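Local atomic coordinates of type III secretion system effector HopBA1 (Pseudomonas syringae pv. aptata, PDB entry 5T09), a protein that acts as a virulence factor that the Arabidopsis disease resistance protein RBA1 recognizes, promoting RBA1 self-association and triggering plant cell death. Residues A96-L108 with D117-H131. Residues are numbered along the deposited sequence; the frame is centred on the assembly and turned at random.
Sequences ALSDGKSAVKHFL and DAWLDKVSEALCSAH
In the helix pair formed by 101-108 and 117-131, where the connection between strands 77-82 and 136-141 folds back on itself, Leu108 and Lys105 pack against Leu120 and Ser124. The axes approach to 8.5 Å at 124°, and the backbones come nearest where Ser124, a small knob, enters the hole formed by Lys101, Val104, Lys105 and Leu108. Its OG lies 3.2 Å from Lys105 CA. With chi1 at -58° the hydroxyl is set beside its own backbone N and donates to Leu120 O, a carbonyl that Ser124 N reaches from the opposite face; the buried oxygen is thus satisfied within its helix.

On the inner side Leu108 meets Leu127 tip to tip, CD1 to CD1 at 3.9 Å, while its CB rests on Leu120 CD1. Val104 divides its branches, CG1 packing on Ser124 and Leu127 CD1, CG2 on Cys128 SG. Phe93 and Val137 cover this apolar seam further.

Toward solvent, two lysines run along the flank of helix 117-131 in the direction of its N-terminal end. Lys105 is fully extended, its CG over Leu120 CD2 at 3.6 Å, and its NZ meets Asp117 OD1 on the syn side at 2.8 Å, 34° out of the carboxylate plane. Lys101, bent at chi3, brings CG against Ser124 CB and CD against Glu125 CB before its NZ forms a salt bridge to Asp121 OD2 at 3.4 Å, with a weak hydrogen bond.

Before the break at Gly100, which has positive phi and occupies the N-cap position of helix 101-108, Leu97 reaches the far end of helix 117-131. Its CG sits over one face of the His131 ring, 3.9 Å from the centroid, in a CH-pi contact. Knobs-into-holes packing here joins neighbouring helices flanking the largely parallel sheet of an EreA/ChaN-like alpha-beta fold.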
loop_
_atom_site.group_PDB
_atom_site.type_symbol
_atom_site.label_atom_id
_atom_site.label_comp_id
_atom_site.label_asym_id
_atom_site.label_seq_id
_atom_site.Cartn_x
_atom_site.Cartn_y
_atom_site.Cartn_z
ATOM N N ALA A 96 17.400 9.646 -0.103
ATOM C CA ALA A 96 16.672 10.056 -1.298
ATOM C C ALA A 96 15.425 10.847 -0.932
ATOM O O ALA A 96 15.123 11.872 -1.554
ATOM C CB ALA A 96 16.297 8.828 -2.128
ATOM N N LEU A 97 14.695 10.386 0.085
ATOM C CA LEU A 97 13.454 11.043 0.474
ATOM C C LEU A 97 13.682 12.504 0.838
ATOM O O LEU A 97 12.783 13.334 0.666
ATOM C CB LEU A 97 12.827 10.283 1.644
ATOM C CG LEU A 97 11.305 10.275 1.802
ATOM C CD1 LEU A 97 10.596 9.842 0.528
ATOM C CD2 LEU A 97 10.937 9.345 2.944
ATOM N N SER A 98 14.875 12.840 1.337
ATOM C CA SER A 98 15.189 14.229 1.649
ATOM C C SER A 98 15.658 14.998 0.421
ATOM O O SER A 98 15.391 16.200 0.310
ATOM C CB SER A 98 16.257 14.296 2.742
ATOM O OG SER A 98 15.802 13.683 3.936
ATOM N N ASP A 99 16.351 14.332 -0.506
ATOM C CA ASP A 99 16.819 15.016 -1.706
ATOM C C ASP A 99 15.661 15.439 -2.602
ATOM O O ASP A 99 15.784 16.420 -3.344
ATOM C CB ASP A 99 17.794 14.124 -2.473
ATOM C CG ASP A 99 19.166 14.066 -1.824
ATOM O OD1 ASP A 99 19.537 15.033 -1.128
ATOM O OD2 ASP A 99 19.876 13.056 -2.014
ATOM N N GLY A 100 14.544 14.725 -2.554
ATOM C CA GLY A 100 13.323 15.148 -3.211
ATOM C C GLY A 100 12.798 14.109 -4.181
ATOM O O GLY A 100 13.358 13.028 -4.352
ATOM N N LYS A 101 11.689 14.477 -4.830
ATOM C CA LYS A 101 10.996 13.560 -5.731
ATOM C C LYS A 101 11.939 12.977 -6.772
ATOM O O LYS A 101 11.869 11.784 -7.086
ATOM C CB LYS A 101 9.838 14.286 -6.420
ATOM C CG LYS A 101 9.007 13.398 -7.336
ATOM C CD LYS A 101 8.044 14.206 -8.190
ATOM C CE LYS A 101 8.775 14.948 -9.301
ATOM N NZ LYS A 101 7.835 15.588 -10.259
ATOM N N SER A 102 12.821 13.806 -7.329
ATOM C CA SER A 102 13.706 13.336 -8.388
ATOM C C SER A 102 14.647 12.255 -7.875
ATOM O O SER A 102 14.949 11.292 -8.589
ATOM C CB SER A 102 14.495 14.510 -8.965
ATOM O OG SER A 102 13.623 15.547 -9.383
ATOM N N ALA A 103 15.116 12.393 -6.634
ATOM C CA ALA A 103 16.013 11.394 -6.061
ATOM C C ALA A 103 15.285 10.081 -5.796
ATOM O O ALA A 103 15.833 9.001 -6.042
ATOM C CB ALA A 103 16.635 11.932 -4.774
ATOM N N VAL A 104 14.053 10.149 -5.289
ATOM C CA VAL A 104 13.304 8.931 -4.990
ATOM C C VAL A 104 13.062 8.130 -6.264
ATOM O O VAL A 104 13.182 6.899 -6.275
ATOM C CB VAL A 104 11.985 9.281 -4.275
ATOM C CG1 VAL A 104 11.090 8.048 -4.130
ATOM C CG2 VAL A 104 12.272 9.888 -2.906
ATOM N N LYS A 105 12.715 8.813 -7.354
ATOM C CA LYS A 105 12.432 8.118 -8.606
ATOM C C LYS A 105 13.651 7.334 -9.080
ATOM O O LYS A 105 13.546 6.155 -9.437
ATOM C CB LYS A 105 11.982 9.126 -9.664
ATOM C CG LYS A 105 11.558 8.512 -10.991
ATOM C CD LYS A 105 11.136 9.591 -11.976
ATOM C CE LYS A 105 10.816 9.017 -13.347
ATOM N NZ LYS A 105 10.601 10.089 -14.357
ATOM N N HIS A 106 14.822 7.974 -9.079
ATOM C CA HIS A 106 16.044 7.288 -9.488
ATOM C C HIS A 106 16.350 6.105 -8.578
ATOM O O HIS A 106 16.865 5.081 -9.040
ATOM C CB HIS A 106 17.217 8.269 -9.495
ATOM C CG HIS A 106 18.319 7.891 -10.434
ATOM N ND1 HIS A 106 18.228 8.070 -11.798
ATOM C CD2 HIS A 106 19.540 7.350 -10.208
ATOM C CE1 HIS A 106 19.344 7.652 -12.371
ATOM N NE2 HIS A 106 20.156 7.210 -11.427
ATOM N N PHE A 107 16.036 6.224 -7.285
ATOM C CA PHE A 107 16.286 5.128 -6.354
ATOM C C PHE A 107 15.346 3.951 -6.599
ATOM O O PHE A 107 15.742 2.795 -6.416
ATOM C CB PHE A 107 16.147 5.631 -4.915
ATOM C CG PHE A 107 16.272 4.551 -3.876
ATOM C CD1 PHE A 107 17.509 4.207 -3.359
ATOM C CD2 PHE A 107 15.153 3.884 -3.415
ATOM C CE1 PHE A 107 17.624 3.215 -2.402
ATOM C CE2 PHE A 107 15.266 2.893 -2.460
ATOM C CZ PHE A 107 16.503 2.559 -1.957
ATOM N N LEU A 108 14.106 4.217 -7.004
ATOM C CA LEU A 108 13.123 3.161 -7.220
ATOM C C LEU A 108 13.182 2.564 -8.618
ATOM O O LEU A 108 12.614 1.490 -8.841
ATOM C CB LEU A 108 11.708 3.701 -6.974
ATOM C CG LEU A 108 11.378 4.149 -5.550
ATOM C CD1 LEU A 108 10.025 4.853 -5.507
ATOM C CD2 LEU A 108 11.378 2.959 -4.613
ATOM N N ASP A 117 7.071 5.092 -16.413
ATOM C CA ASP A 117 7.746 6.303 -15.958
ATOM C C ASP A 117 6.782 7.220 -15.212
ATOM O O ASP A 117 7.081 7.688 -14.107
ATOM C CB ASP A 117 8.368 7.029 -17.147
ATOM C CG ASP A 117 9.154 8.253 -16.732
ATOM O OD1 ASP A 117 10.331 8.098 -16.347
ATOM O OD2 ASP A 117 8.596 9.369 -16.791
ATOM N N ALA A 118 5.618 7.490 -15.804
ATOM C CA ALA A 118 4.634 8.349 -15.153
ATOM C C ALA A 118 4.242 7.794 -13.793
ATOM O O ALA A 118 4.216 8.519 -12.791
ATOM C CB ALA A 118 3.399 8.496 -16.040
ATOM N N TRP A 119 3.927 6.501 -13.741
ATOM C CA TRP A 119 3.543 5.881 -12.481
ATOM C C TRP A 119 4.668 5.977 -11.456
ATOM O O TRP A 119 4.437 6.334 -10.296
ATOM C CB TRP A 119 3.148 4.426 -12.724
ATOM C CG TRP A 119 2.798 3.685 -11.473
ATOM C CD1 TRP A 119 1.612 3.718 -10.802
ATOM C CD2 TRP A 119 3.647 2.790 -10.751
ATOM N NE1 TRP A 119 1.670 2.899 -9.700
ATOM C CE2 TRP A 119 2.909 2.314 -9.649
ATOM C CE3 TRP A 119 4.958 2.339 -10.932
ATOM C CZ2 TRP A 119 3.439 1.414 -8.731
ATOM C CZ3 TRP A 119 5.485 1.444 -10.016
ATOM C CH2 TRP A 119 4.726 0.992 -8.932
ATOM N N LEU A 120 5.901 5.669 -11.869
ATOM C CA LEU A 120 7.022 5.781 -10.942
ATOM C C LEU A 120 7.169 7.212 -10.446
ATOM O O LEU A 120 7.504 7.443 -9.278
ATOM C CB LEU A 120 8.318 5.312 -11.602
ATOM C CG LEU A 120 9.495 5.144 -10.632
ATOM C CD1 LEU A 120 9.257 3.952 -9.711
ATOM C CD2 LEU A 120 10.816 4.992 -11.362
ATOM N N ASP A 121 6.924 8.189 -11.319
ATOM C CA ASP A 121 6.937 9.584 -10.891
ATOM C C ASP A 121 5.861 9.842 -9.840
ATOM O O ASP A 121 6.119 10.481 -8.813
ATOM C CB ASP A 121 6.742 10.501 -12.099
ATOM C CG ASP A 121 6.836 11.968 -11.738
ATOM O OD1 ASP A 121 5.798 12.561 -11.374
ATOM O OD2 ASP A 121 7.948 12.531 -11.820
ATOM N N LYS A 122 4.642 9.348 -10.081
ATOM C CA LYS A 122 3.557 9.567 -9.127
ATOM C C LYS A 122 3.809 8.824 -7.821
ATOM O O LYS A 122 3.494 9.334 -6.739
ATOM C CB LYS A 122 2.219 9.143 -9.735
ATOM C CG LYS A 122 1.742 10.025 -10.887
ATOM C CD LYS A 122 1.554 11.465 -10.433
ATOM C CE LYS A 122 0.761 12.289 -11.435
ATOM N NZ LYS A 122 0.534 13.675 -10.930
ATOM N N VAL A 123 4.368 7.615 -7.895
ATOM C CA VAL A 123 4.731 6.899 -6.675
ATOM C C VAL A 123 5.737 7.717 -5.875
ATOM O O VAL A 123 5.606 7.879 -4.658
ATOM C CB VAL A 123 5.282 5.501 -7.011
ATOM C CG1 VAL A 123 5.839 4.821 -5.756
ATOM C CG2 VAL A 123 4.197 4.640 -7.629
ATOM N N SER A 124 6.758 8.246 -6.552
ATOM C CA SER A 124 7.754 9.061 -5.867
ATOM C C SER A 124 7.122 10.299 -5.242
ATOM O O SER A 124 7.439 10.657 -4.101
ATOM C CB SER A 124 8.862 9.457 -6.841
ATOM O OG SER A 124 9.467 8.305 -7.406
ATOM N N GLU A 125 6.225 10.969 -5.972
ATOM C CA GLU A 125 5.538 12.126 -5.404
ATOM C C GLU A 125 4.754 11.739 -4.156
ATOM O O GLU A 125 4.729 12.488 -3.171
ATOM C CB GLU A 125 4.607 12.760 -6.441
ATOM C CG GLU A 125 3.972 14.063 -5.969
ATOM C CD GLU A 125 2.950 14.621 -6.947
ATOM O OE1 GLU A 125 2.378 13.837 -7.734
ATOM O OE2 GLU A 125 2.717 15.850 -6.923
ATOM N N ALA A 126 4.109 10.571 -4.174
ATOM C CA ALA A 126 3.312 10.148 -3.025
ATOM C C ALA A 126 4.188 9.893 -1.805
ATOM O O ALA A 126 3.846 10.305 -0.690
ATOM C CB ALA A 126 2.506 8.898 -3.378
ATOM N N LEU A 127 5.318 9.210 -1.990
ATOM C CA LEU A 127 6.230 8.981 -0.875
ATOM C C LEU A 127 6.748 10.302 -0.321
ATOM O O LEU A 127 6.786 10.506 0.898
ATOM C CB LEU A 127 7.391 8.094 -1.322
ATOM C CG LEU A 127 7.013 6.711 -1.857
ATOM C CD1 LEU A 127 8.265 5.939 -2.238
ATOM C CD2 LEU A 127 6.186 5.935 -0.840
ATOM N N CYS A 128 7.154 11.213 -1.207
ATOM C CA CYS A 128 7.625 12.519 -0.759
ATOM C C CYS A 128 6.521 13.288 -0.044
ATOM O O CYS A 128 6.755 13.877 1.016
ATOM C CB CYS A 128 8.156 13.315 -1.949
ATOM S SG CYS A 128 9.730 12.701 -2.596
ATOM N N SER A 129 5.305 13.285 -0.601
ATOM C CA SER A 129 4.207 14.027 0.014
ATOM C C SER A 129 3.879 13.475 1.394
ATOM O O SER A 129 3.528 14.231 2.305
ATOM C CB SER A 129 2.971 13.984 -0.885
ATOM O OG SER A 129 3.284 14.420 -2.198
ATOM N N ALA A 130 3.983 12.157 1.567
ATOM C CA ALA A 130 3.799 11.573 2.890
ATOM C C ALA A 130 4.919 12.004 3.828
ATOM O O ALA A 130 4.667 12.420 4.965
ATOM C CB ALA A 130 3.741 10.048 2.788
ATOM N N HIS A 131 6.165 11.921 3.359
ATOM C CA HIS A 131 7.303 12.307 4.186
ATOM C C HIS A 131 7.168 13.743 4.678
ATOM O O HIS A 131 7.242 14.007 5.884
ATOM C CB HIS A 131 8.600 12.130 3.397
ATOM C CG HIS A 131 9.826 12.507 4.168
ATOM N ND1 HIS A 131 10.321 11.740 5.200
ATOM C CD2 HIS A 131 10.657 13.571 4.057
ATOM C CE1 HIS A 131 11.404 12.316 5.693
ATOM N NE2 HIS A 131 11.629 13.427 5.017
#